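PDB 3TXV: probable tagatose 6-phosphate kinase from Sinorhizobium meliloti, which probably acts in carbohydrate metabolism, perhaps as a tagatose-6-phosphate kinase, and belongs to the GatZ/KbaZ-like family. Local coordinates for residues A[292-295]-A[296-300]; A[346-349]-A[350-354]; A[355-358]-A[359-363]; A[414-417]-A[418-422]. One frame throughout, in Å; residues are numbered along the deposited sequence.

Interaction 1. Residues A[292-295]-A[296-300]; sequences LTFA and LREAL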
loop_
_atom_site.group_PDB
_atom_site.type_symbol
_atom_site.label_atom_id
_atom_site.label_comp_id
_atom_site.label_asym_id
_atom_site.label_seq_id
_atom_site.Cartn_x
_atom_site.Cartn_y
_atom_site.Cartn_z
ATOM N N LEU A 292 5.903 4.910 -1.849
ATOM C CA LEU A 292 6.599 5.068 -0.614
ATOM C C LEU A 292 7.858 4.301 -0.679
ATOM O O LEU A 292 8.824 4.683 -0.126
ATOM C CB LEU A 292 5.764 4.516 0.512
ATOM C CG LEU A 292 4.575 5.349 0.872
ATOM C CD1 LEU A 292 3.685 4.610 1.709
ATOM C CD2 LEU A 292 5.046 6.493 1.572
ATOM N N THR A 293 7.824 3.179 -1.352
ATOM C CA THR A 293 9.020 2.359 -1.575
ATOM C C THR A 293 9.785 2.819 -2.808
ATOM O O THR A 293 10.988 2.557 -2.953
ATOM C CB THR A 293 8.652 0.915 -1.794
ATOM O OG1 THR A 293 7.496 0.848 -2.662
ATOM C CG2 THR A 293 8.379 0.224 -0.461
ATOM N N PHE A 294 9.077 3.476 -3.719
ATOM C CA PHE A 294 9.740 4.148 -4.804
ATOM C C PHE A 294 10.769 5.155 -4.217
ATOM O O PHE A 294 11.949 5.069 -4.530
ATOM C CB PHE A 294 8.703 4.812 -5.715
ATOM C CG PHE A 294 9.295 5.608 -6.831
ATOM C CD1 PHE A 294 9.740 6.909 -6.609
ATOM C CD2 PHE A 294 9.433 5.048 -8.097
ATOM C CE1 PHE A 294 10.327 7.662 -7.655
ATOM C CE2 PHE A 294 9.986 5.768 -9.133
ATOM C CZ PHE A 294 10.432 7.089 -8.926
ATOM N N ALA A 295 10.334 6.071 -3.353
ATOM C CA ALA A 295 11.247 7.020 -2.705
ATOM C C ALA A 295 12.379 6.332 -1.884
ATOM O O ALA A 295 13.574 6.740 -1.945
ATOM C CB ALA A 295 10.474 7.952 -1.852
ATOM N N LEU A 296 12.011 5.278 -1.132
ATOM C CA LEU A 296 12.977 4.522 -0.366
ATOM C C LEU A 296 14.084 4.063 -1.293
ATOM O O LEU A 296 15.255 4.370 -1.043
ATOM C CB LEU A 296 12.318 3.352 0.326
ATOM C CG LEU A 296 13.214 2.350 1.084
ATOM C CD1 LEU A 296 14.398 3.022 1.824
ATOM C CD2 LEU A 296 12.367 1.547 2.057
ATOM N N ARG A 297 13.725 3.384 -2.379
ATOM C CA ARG A 297 14.670 3.001 -3.438
ATOM C C ARG A 297 15.584 4.156 -3.888
ATOM O O ARG A 297 16.801 3.991 -3.957
ATOM C CB ARG A 297 13.878 2.454 -4.629
ATOM C CG ARG A 297 14.596 1.629 -5.645
ATOM C CD ARG A 297 15.008 2.441 -6.825
ATOM N NE ARG A 297 13.856 3.117 -7.397
ATOM C CZ ARG A 297 13.909 4.268 -8.078
ATOM N NH1 ARG A 297 15.064 4.892 -8.298
ATOM N NH2 ARG A 297 12.800 4.810 -8.531
ATOM N N GLU A 298 15.035 5.326 -4.213
ATOM C CA GLU A 298 15.917 6.425 -4.638
ATOM C C GLU A 298 16.953 6.720 -3.579
ATOM O O GLU A 298 18.105 6.897 -3.910
ATOM C CB GLU A 298 15.181 7.717 -4.927
ATOM C CG GLU A 298 14.437 7.710 -6.172
ATOM C CD GLU A 298 13.835 9.060 -6.452
ATOM O OE1 GLU A 298 13.808 9.876 -5.487
ATOM O OE2 GLU A 298 13.402 9.294 -7.621
ATOM N N ALA A 299 16.536 6.771 -2.317
ATOM C CA ALA A 299 17.458 7.060 -1.223
ATOM C C ALA A 299 18.539 5.983 -1.154
ATOM O O ALA A 299 19.749 6.292 -1.092
ATOM C CB ALA A 299 16.707 7.164 0.114
ATOM N N LEU A 300 18.110 4.721 -1.188
ATOM C CA LEU A 300 19.068 3.644 -1.125
ATOM C C LEU A 300 20.027 3.720 -2.317
ATOM O O LEU A 300 21.222 3.549 -2.138
ATOM C CB LEU A 300 18.387 2.286 -0.989
ATOM C CG LEU A 300 17.745 1.969 0.372
ATOM C CD1 LEU A 300 16.975 0.695 0.241
ATOM C CD2 LEU A 300 18.749 1.832 1.527
#
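A cation-pi contact between F294 and R297, on the side of helix 290-310 that faces Y269 and W361, marks this local helical contact. The helix directly follows strand 283-288, the eighth and last strand of a parallel (beta/alpha)8, or TIM, barrel. F294 has CG anti to the backbone N (chi1 176°), which stands the ring beside R297, the two side chains pointing the same way. R297 CZ lies 4.5 Å from the centroid of the F294 ring, over its face, and NH2 makes the nearest approach. The guanidinium is nearly perpendicular to the ring, at 86°, so it dips an edge toward the pi cloud instead of lying flat on it. Bends at chi2 and chi3 fold the long arginine chain back far enough to do this. E298, one turn on from F294, brings OE2 to 3.5 Å from F294 CE1 at an oblique slant. Beneath these side chains the backbone is regular: R297 N binds T293 O at 2.9 Å, E298 N binds F294 O at 3.1 Å and A299 N binds A295 O at 3.0 Å, while L296 N to L292 O is weak. The hydroxyl of T293 is buried and satisfied by D355. The branched apolar side chains of L292 and L296 fill the buried interface with V33 of helix 31-43, which T293 also meets. A295 and A299 are small enough to let a neighbour in close: L292 and A295 pack on V418, L292 also on L419, and A299 on A414 of helix 407-424, and F294 also meets Y269 edge-to-face.

Interaction 2. Residues A[346-349]-A[350-354]; sequences RLQR and HFSYS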
loop_
_atom_site.group_PDB
_atom_site.type_symbol
_atom_site.label_atom_id
_atom_site.label_comp_id
_atom_site.label_asym_id
_atom_site.label_seq_id
_atom_site.Cartn_x
_atom_site.Cartn_y
_atom_site.Cartn_z
ATOM N N ARG A 346 15.492 -2.853 -18.693
ATOM C CA ARG A 346 16.487 -2.440 -17.697
ATOM C C ARG A 346 16.049 -1.110 -17.037
ATOM O O ARG A 346 15.766 -1.067 -15.838
ATOM C CB ARG A 346 17.910 -2.364 -18.291
ATOM C CG ARG A 346 19.006 -2.301 -17.236
ATOM C CD ARG A 346 20.453 -2.446 -17.777
ATOM N NE ARG A 346 21.059 -1.151 -18.107
ATOM C CZ ARG A 346 20.751 -0.401 -19.187
ATOM N NH1 ARG A 346 19.839 -0.789 -20.089
ATOM N NH2 ARG A 346 21.353 0.763 -19.379
ATOM N N LEU A 347 15.937 -0.048 -17.824
ATOM C CA LEU A 347 15.449 1.203 -17.319
ATOM C C LEU A 347 14.311 0.977 -16.317
ATOM O O LEU A 347 14.337 1.481 -15.198
ATOM C CB LEU A 347 15.039 2.107 -18.491
ATOM C CG LEU A 347 13.998 3.221 -18.352
ATOM C CD1 LEU A 347 14.326 4.103 -17.222
ATOM C CD2 LEU A 347 13.987 4.025 -19.583
ATOM N N GLN A 348 13.329 0.191 -16.706
ATOM C CA GLN A 348 12.146 0.022 -15.897
ATOM C C GLN A 348 12.272 -0.869 -14.683
ATOM O O GLN A 348 11.489 -0.733 -13.737
ATOM C CB GLN A 348 10.982 -0.436 -16.744
ATOM C CG GLN A 348 9.956 0.625 -16.812
ATOM C CD GLN A 348 10.119 1.453 -18.018
ATOM O OE1 GLN A 348 10.356 0.908 -19.096
ATOM N NE2 GLN A 348 9.987 2.775 -17.879
ATOM N N ARG A 349 13.219 -1.793 -14.698
ATOM C CA ARG A 349 13.446 -2.591 -13.509
ATOM C C ARG A 349 13.802 -1.697 -12.316
ATOM O O ARG A 349 13.431 -2.002 -11.177
ATOM C CB ARG A 349 14.522 -3.635 -13.744
ATOM C CG ARG A 349 13.982 -4.919 -14.271
ATOM C CD ARG A 349 14.990 -6.048 -14.202
ATOM N NE ARG A 349 16.180 -5.839 -15.024
ATOM C CZ ARG A 349 16.201 -5.927 -16.349
ATOM N NH1 ARG A 349 15.081 -6.194 -17.012
ATOM N NH2 ARG A 349 17.349 -5.729 -17.008
ATOM N N HIS A 350 14.481 -0.582 -12.589
ATOM C CA HIS A 350 14.953 0.315 -11.535
ATOM C C HIS A 350 14.091 1.568 -11.386
ATOM O O HIS A 350 13.890 2.090 -10.264
ATOM C CB HIS A 350 16.443 0.691 -11.774
ATOM C CG HIS A 350 17.325 -0.497 -11.936
ATOM N ND1 HIS A 350 17.852 -1.182 -10.865
ATOM C CD2 HIS A 350 17.703 -1.181 -13.038
ATOM C CE1 HIS A 350 18.539 -2.223 -11.295
ATOM N NE2 HIS A 350 18.470 -2.241 -12.614
ATOM N N PHE A 351 13.572 2.057 -12.510
ATOM C CA PHE A 351 13.081 3.420 -12.495
ATOM C C PHE A 351 11.602 3.630 -12.602
ATOM O O PHE A 351 11.110 4.707 -12.273
ATOM C CB PHE A 351 13.872 4.265 -13.459
ATOM C CG PHE A 351 15.308 4.349 -13.079
ATOM C CD1 PHE A 351 15.693 5.059 -11.928
ATOM C CD2 PHE A 351 16.278 3.690 -13.810
ATOM C CE1 PHE A 351 17.015 5.133 -11.527
ATOM C CE2 PHE A 351 17.636 3.771 -13.404
ATOM C CZ PHE A 351 17.988 4.495 -12.269
ATOM N N SER A 352 10.877 2.601 -12.993
ATOM C CA SER A 352 9.475 2.789 -13.274
ATOM C C SER A 352 8.695 3.023 -12.008
ATOM O O SER A 352 9.005 2.451 -10.958
ATOM C CB SER A 352 8.903 1.573 -13.974
ATOM O OG SER A 352 7.627 1.257 -13.430
ATOM N N TYR A 353 7.659 3.842 -12.152
ATOM C CA TYR A 353 6.665 4.130 -11.131
ATOM C C TYR A 353 5.883 2.901 -10.650
ATOM O O TYR A 353 5.282 2.961 -9.585
ATOM C CB TYR A 353 5.639 5.120 -11.706
ATOM C CG TYR A 353 6.038 6.580 -11.817
ATOM C CD1 TYR A 353 6.718 7.227 -10.779
ATOM C CD2 TYR A 353 5.665 7.331 -12.932
ATOM C CE1 TYR A 353 7.043 8.580 -10.853
ATOM C CE2 TYR A 353 5.975 8.688 -13.034
ATOM C CZ TYR A 353 6.676 9.306 -11.992
ATOM O OH TYR A 353 7.011 10.650 -12.081
ATOM N N SER A 354 5.832 1.819 -11.434
ATOM C CA SER A 354 5.166 0.567 -10.978
ATOM C C SER A 354 5.935 -0.057 -9.819
ATOM O O SER A 354 5.348 -0.770 -8.982
ATOM C CB SER A 354 5.026 -0.492 -12.079
ATOM O OG SER A 354 4.238 -0.029 -13.159
#
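L347 carries CG anti to its own N (chi1 155°), whereas F351, one turn later, sets CG beside the backbone N (chi1 -63°), and these choices let the two side chains cross at about a right angle. L347 CD1 rests 3.8 Å from F351 CB, a modest apolar contact suited to two hydrophobic residues near the surface. The ring edge of F351 also faces the L347 carbonyl, which accepts F351 N at 2.9 Å in its own plane and H350 N more weakly. Along the same turn the H350 ring turns its edge to the chain, with CD2 3.4 Å from R346 O, and its ND1 is bonded to Y301. This part of the chain belongs to helix 342-351 and the turn that follows: S352 N reaches Q348 O only weakly, at 3.5 Å, and an ST turn comes next. In it S352 OG accepts S354 N at 2.7 Å, a task fitted to serine because its short hydroxyl can fold back onto the following backbone. That hydroxyl is bonded to N236 as well, giving the buried oxygen two partners. R349 bends at chi3 to send its guanidinium to a salt bridge with E324, while W334 provides a cation-pi partner.

Interaction 3. Residues A[355-358]-A[359-363]; sequences DRIR and YYWPH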
loop_
_atom_site.group_PDB
_atom_site.type_symbol
_atom_site.label_atom_id
_atom_site.label_comp_id
_atom_site.label_asym_id
_atom_site.label_seq_id
_atom_site.Cartn_x
_atom_site.Cartn_y
_atom_site.Cartn_z
ATOM N N ASP A 355 7.245 0.202 -9.783
ATOM C CA ASP A 355 8.013 -0.040 -8.577
ATOM C C ASP A 355 7.989 -1.544 -8.214
ATOM O O ASP A 355 7.908 -1.921 -7.052
ATOM C CB ASP A 355 7.501 0.860 -7.413
ATOM C CG ASP A 355 8.229 0.588 -6.062
ATOM O OD1 ASP A 355 9.476 0.809 -5.990
ATOM O OD2 ASP A 355 7.564 0.161 -5.074
ATOM N N ARG A 356 8.082 -2.410 -9.215
ATOM C CA ARG A 356 7.968 -3.827 -8.910
ATOM C C ARG A 356 9.175 -4.226 -8.100
ATOM O O ARG A 356 9.110 -5.203 -7.347
ATOM C CB ARG A 356 7.824 -4.726 -10.151
ATOM C CG ARG A 356 6.706 -4.378 -11.120
ATOM C CD ARG A 356 5.326 -4.541 -10.536
ATOM N NE ARG A 356 5.094 -5.864 -9.991
ATOM C CZ ARG A 356 3.997 -6.178 -9.290
ATOM N NH1 ARG A 356 3.067 -5.246 -9.071
ATOM N NH2 ARG A 356 3.827 -7.415 -8.807
ATOM N N ILE A 357 10.261 -3.467 -8.221
ATOM C CA ILE A 357 11.482 -3.782 -7.454
ATOM C C ILE A 357 11.175 -4.002 -5.970
ATOM O O ILE A 357 11.961 -4.627 -5.286
ATOM C CB ILE A 357 12.583 -2.704 -7.617
ATOM C CG1 ILE A 357 13.917 -3.197 -7.087
ATOM C CG2 ILE A 357 12.199 -1.383 -6.926
ATOM C CD1 ILE A 357 15.076 -2.278 -7.506
ATOM N N ARG A 358 10.020 -3.524 -5.504
ATOM C CA ARG A 358 9.659 -3.606 -4.095
ATOM C C ARG A 358 9.455 -5.045 -3.562
ATOM O O ARG A 358 9.478 -5.297 -2.343
ATOM C CB ARG A 358 8.444 -2.727 -3.795
ATOM C CG ARG A 358 7.144 -3.322 -4.146
ATOM C CD ARG A 358 6.002 -2.451 -3.668
ATOM N NE ARG A 358 4.781 -2.768 -4.409
ATOM C CZ ARG A 358 4.427 -2.156 -5.528
ATOM N NH1 ARG A 358 5.167 -1.170 -6.006
ATOM N NH2 ARG A 358 3.339 -2.526 -6.177
ATOM N N TYR A 359 9.236 -5.980 -4.483
ATOM C CA TYR A 359 9.026 -7.365 -4.111
ATOM C C TYR A 359 10.371 -8.067 -3.876
ATOM O O TYR A 359 10.410 -9.165 -3.300
ATOM C CB TYR A 359 8.155 -8.081 -5.155
ATOM C CG TYR A 359 6.770 -7.507 -5.232
ATOM C CD1 TYR A 359 5.746 -7.961 -4.373
ATOM C CD2 TYR A 359 6.470 -6.479 -6.134
ATOM C CE1 TYR A 359 4.452 -7.416 -4.428
ATOM C CE2 TYR A 359 5.172 -5.927 -6.200
ATOM C CZ TYR A 359 4.178 -6.407 -5.348
ATOM O OH TYR A 359 2.929 -5.845 -5.404
ATOM N N TYR A 360 11.462 -7.403 -4.276
ATOM C CA TYR A 360 12.806 -7.988 -4.181
ATOM C C TYR A 360 13.585 -7.532 -2.957
ATOM O O TYR A 360 14.566 -8.152 -2.585
ATOM C CB TYR A 360 13.588 -7.747 -5.471
ATOM C CG TYR A 360 12.888 -8.363 -6.671
ATOM C CD1 TYR A 360 11.833 -7.725 -7.263
ATOM C CD2 TYR A 360 13.267 -9.615 -7.178
ATOM C CE1 TYR A 360 11.186 -8.299 -8.328
ATOM C CE2 TYR A 360 12.633 -10.185 -8.256
ATOM C CZ TYR A 360 11.591 -9.521 -8.827
ATOM O OH TYR A 360 10.909 -10.035 -9.908
ATOM N N TRP A 361 13.139 -6.475 -2.296
ATOM C CA TRP A 361 13.771 -6.108 -1.030
ATOM C C TRP A 361 13.941 -7.244 0.030
ATOM O O TRP A 361 14.859 -7.174 0.849
ATOM C CB TRP A 361 13.143 -4.852 -0.452
ATOM C CG TRP A 361 13.312 -3.648 -1.373
ATOM C CD1 TRP A 361 12.325 -2.830 -1.852
ATOM C CD2 TRP A 361 14.534 -3.154 -1.927
ATOM N NE1 TRP A 361 12.855 -1.867 -2.652
ATOM C CE2 TRP A 361 14.211 -2.038 -2.717
ATOM C CE3 TRP A 361 15.877 -3.544 -1.823
ATOM C CZ2 TRP A 361 15.183 -1.297 -3.404
ATOM C CZ3 TRP A 361 16.839 -2.818 -2.521
ATOM C CH2 TRP A 361 16.491 -1.707 -3.294
ATOM N N PRO A 362 13.056 -8.275 0.028
ATOM C CA PRO A 362 13.267 -9.474 0.881
ATOM C C PRO A 362 14.135 -10.614 0.326
ATOM O O PRO A 362 14.509 -11.505 1.062
ATOM C CB PRO A 362 11.839 -9.997 1.111
ATOM C CG PRO A 362 10.935 -8.800 0.802
ATOM C CD PRO A 362 11.627 -8.115 -0.313
ATOM N N HIS A 363 14.446 -10.621 -0.952
ATOM C CA HIS A 363 15.254 -11.702 -1.443
ATOM C C HIS A 363 16.582 -11.664 -0.719
ATOM O O HIS A 363 17.218 -10.622 -0.687
ATOM C CB HIS A 363 15.497 -11.594 -2.941
ATOM C CG HIS A 363 16.387 -12.676 -3.467
ATOM N ND1 HIS A 363 17.688 -12.851 -3.030
ATOM C CD2 HIS A 363 16.154 -13.663 -4.365
ATOM C CE1 HIS A 363 18.214 -13.896 -3.639
ATOM N NE2 HIS A 363 17.306 -14.405 -4.456
#
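R356 and I357 hand their carbonyls to Y359 and Y360, three residues on: Y359 N meets R356 O at 3.0 Å almost in line (178°), and Y360 N meets I357 O at 3.0 Å from above the carbonyl plane. The residues from R356 to P362 have helical backbone angles without regular helical bonding, after D355 with its positive phi. A type I beta turn from Y360 to H363 closes the loop, and H363 N-caps helix 364-376 by binding K365 N through ND1. Two arginines enclose the phenol of Y359. Bent at chi2 and chi3, R356 places its guanidinium so that Y359 CE2 lies over the centre of one face, the two planes 29° apart; its NE is bonded to N333 O. R358 runs extended beside the ring and makes a CH-pi contact, CG lying 4.2 Å from the Y359 centroid. Its far end is steadied by a salt bridge, NH1 to D355 OD2 at 2.9 Å, reaching the carboxylate on its anti side, and R358 NH2 adds a weak bond to Y359 OH at 3.4 Å. The W361 indole packs against R297 of helix 290-310, and I357 CD1 lies 4.2 Å from W361 CZ2.

Interaction 4. Residues A[414-417]-A[418-422]; sequences AVDA and VLQDY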
loop_
_atom_site.group_PDB
_atom_site.type_symbol
_atom_site.label_atom_id
_atom_site.label_comp_id
_atom_site.label_asym_id
_atom_site.label_seq_id
_atom_site.Cartn_x
_atom_site.Cartn_y
_atom_site.Cartn_z
ATOM N N ALA A 414 13.668 10.418 3.094
ATOM C CA ALA A 414 13.078 10.231 1.757
ATOM C C ALA A 414 11.620 9.793 1.887
ATOM O O ALA A 414 10.729 10.479 1.380
ATOM C CB ALA A 414 13.877 9.236 0.929
ATOM N N VAL A 415 11.370 8.694 2.609
ATOM C CA VAL A 415 9.995 8.238 2.839
ATOM C C VAL A 415 9.078 9.382 3.350
ATOM O O VAL A 415 8.013 9.674 2.761
ATOM C CB VAL A 415 9.933 6.988 3.775
ATOM C CG1 VAL A 415 8.619 6.301 3.632
ATOM C CG2 VAL A 415 11.030 6.012 3.420
ATOM N N ASP A 416 9.532 10.033 4.427
ATOM C CA ASP A 416 8.803 11.098 5.125
ATOM C C ASP A 416 8.394 12.233 4.181
ATOM O O ASP A 416 7.333 12.805 4.323
ATOM C CB ASP A 416 9.660 11.611 6.280
ATOM C CG ASP A 416 8.846 12.287 7.364
ATOM O OD1 ASP A 416 8.100 11.585 8.083
ATOM O OD2 ASP A 416 8.969 13.514 7.527
ATOM N N ALA A 417 9.216 12.530 3.186
ATOM C CA ALA A 417 8.833 13.556 2.214
ATOM C C ALA A 417 7.528 13.222 1.447
ATOM O O ALA A 417 6.704 14.101 1.200
ATOM C CB ALA A 417 9.984 13.878 1.270
ATOM N N VAL A 418 7.336 11.952 1.100
ATOM C CA VAL A 418 6.091 11.492 0.478
ATOM C C VAL A 418 4.987 11.581 1.517
ATOM O O VAL A 418 3.983 12.257 1.305
ATOM C CB VAL A 418 6.219 10.044 -0.030
ATOM C CG1 VAL A 418 5.015 9.647 -0.869
ATOM C CG2 VAL A 418 7.543 9.838 -0.806
ATOM N N LEU A 419 5.217 10.943 2.661
ATOM C CA LEU A 419 4.276 10.945 3.789
ATOM C C LEU A 419 3.775 12.298 4.260
ATOM O O LEU A 419 2.610 12.423 4.577
ATOM C CB LEU A 419 4.873 10.236 4.992
ATOM C CG LEU A 419 4.968 8.724 4.938
ATOM C CD1 LEU A 419 5.259 8.243 6.333
ATOM C CD2 LEU A 419 3.691 8.106 4.386
ATOM N N GLN A 420 4.659 13.287 4.343
ATOM C CA GLN A 420 4.262 14.656 4.686
ATOM C C GLN A 420 3.057 15.083 3.859
ATOM O O GLN A 420 2.121 15.666 4.412
ATOM C CB GLN A 420 5.391 15.678 4.456
ATOM C CG GLN A 420 6.064 16.254 5.716
ATOM C CD GLN A 420 7.074 17.398 5.398
ATOM O OE1 GLN A 420 8.201 17.458 5.947
ATOM N NE2 GLN A 420 6.663 18.304 4.504
ATOM N N ASP A 421 3.055 14.795 2.555
ATOM C CA ASP A 421 1.983 15.321 1.711
ATOM C C ASP A 421 0.644 14.659 2.009
ATOM O O ASP A 421 -0.398 15.277 1.851
ATOM C CB ASP A 421 2.316 15.220 0.214
ATOM C CG ASP A 421 3.575 16.006 -0.178
ATOM O OD1 ASP A 421 3.800 17.125 0.349
ATOM O OD2 ASP A 421 4.337 15.486 -1.034
ATOM N N TYR A 422 0.674 13.407 2.450
ATOM C CA TYR A 422 -0.556 12.692 2.735
ATOM C C TYR A 422 -1.187 13.215 4.009
ATOM O O TYR A 422 -2.393 13.463 4.047
ATOM C CB TYR A 422 -0.352 11.175 2.742
ATOM C CG TYR A 422 -0.231 10.640 1.330
ATOM C CD1 TYR A 422 1.003 10.588 0.688
ATOM C CD2 TYR A 422 -1.354 10.225 0.616
ATOM C CE1 TYR A 422 1.126 10.122 -0.611
ATOM C CE2 TYR A 422 -1.238 9.758 -0.707
ATOM C CZ TYR A 422 0.010 9.711 -1.307
ATOM O OH TYR A 422 0.158 9.257 -2.601
#
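A414 O approaches V418 N one turn on within helix 407-424, an alpha helix laid against the outside of the TIM barrel near the end of the modelled chain. Residues 414-417 begin with the small A414, whose methyl group lets the neighbouring helix 290-310 approach closely, but its carbonyl is too far from V418 N for a regular bond (3.7 Å). V415 then takes over: its carbonyl accepts L419 N at 3.1 Å in the carbonyl plane, and V418 N more weakly at 2.9 Å with a poor angle of 126°. Its branched side chain is buried against V33 and A36 of helix 31-43, where L419 also packs, on A37 and R40. D416 comes next, and its carbonyl receives Q420 N at 2.7 Å. The D416 side chain, with CG anti to its backbone N (chi1 -157°), reaches R40 through a salt bridge from OD2. Q420 OE1 joins in with a weak bond to the same R40 NH2, so an acid and an amide one turn apart share a single arginine nitrogen; the positive charge of R40 should favour the ionised carboxylate of D416. Further along, V418 sets CG1 anti to its backbone N and CG2 beside it, and so CG2 comes back over the preceding turn, 3.6 Å from V415 O.

Interactions 1 to 4 follow one another along the chain without overlap, all on one continuous C-terminal part beyond strand 283-288. Interaction 1, on helix 290-310, is central: its centre lies about 11 Å from those of interactions 3 and 4 and about 12 Å from that of interaction 2, and it touches all three. Interactions 2 and 3, centres about 12 Å apart, also touch, R349 O meeting I357 CB. Interaction 4 lies about 21 Å from interaction 2 and 20 Å from interaction 3 between centres, without touching either. Helix 290-310 thus stands between helix 407-424 and the region formed by helix 342-351 and the loop before helix 364-376.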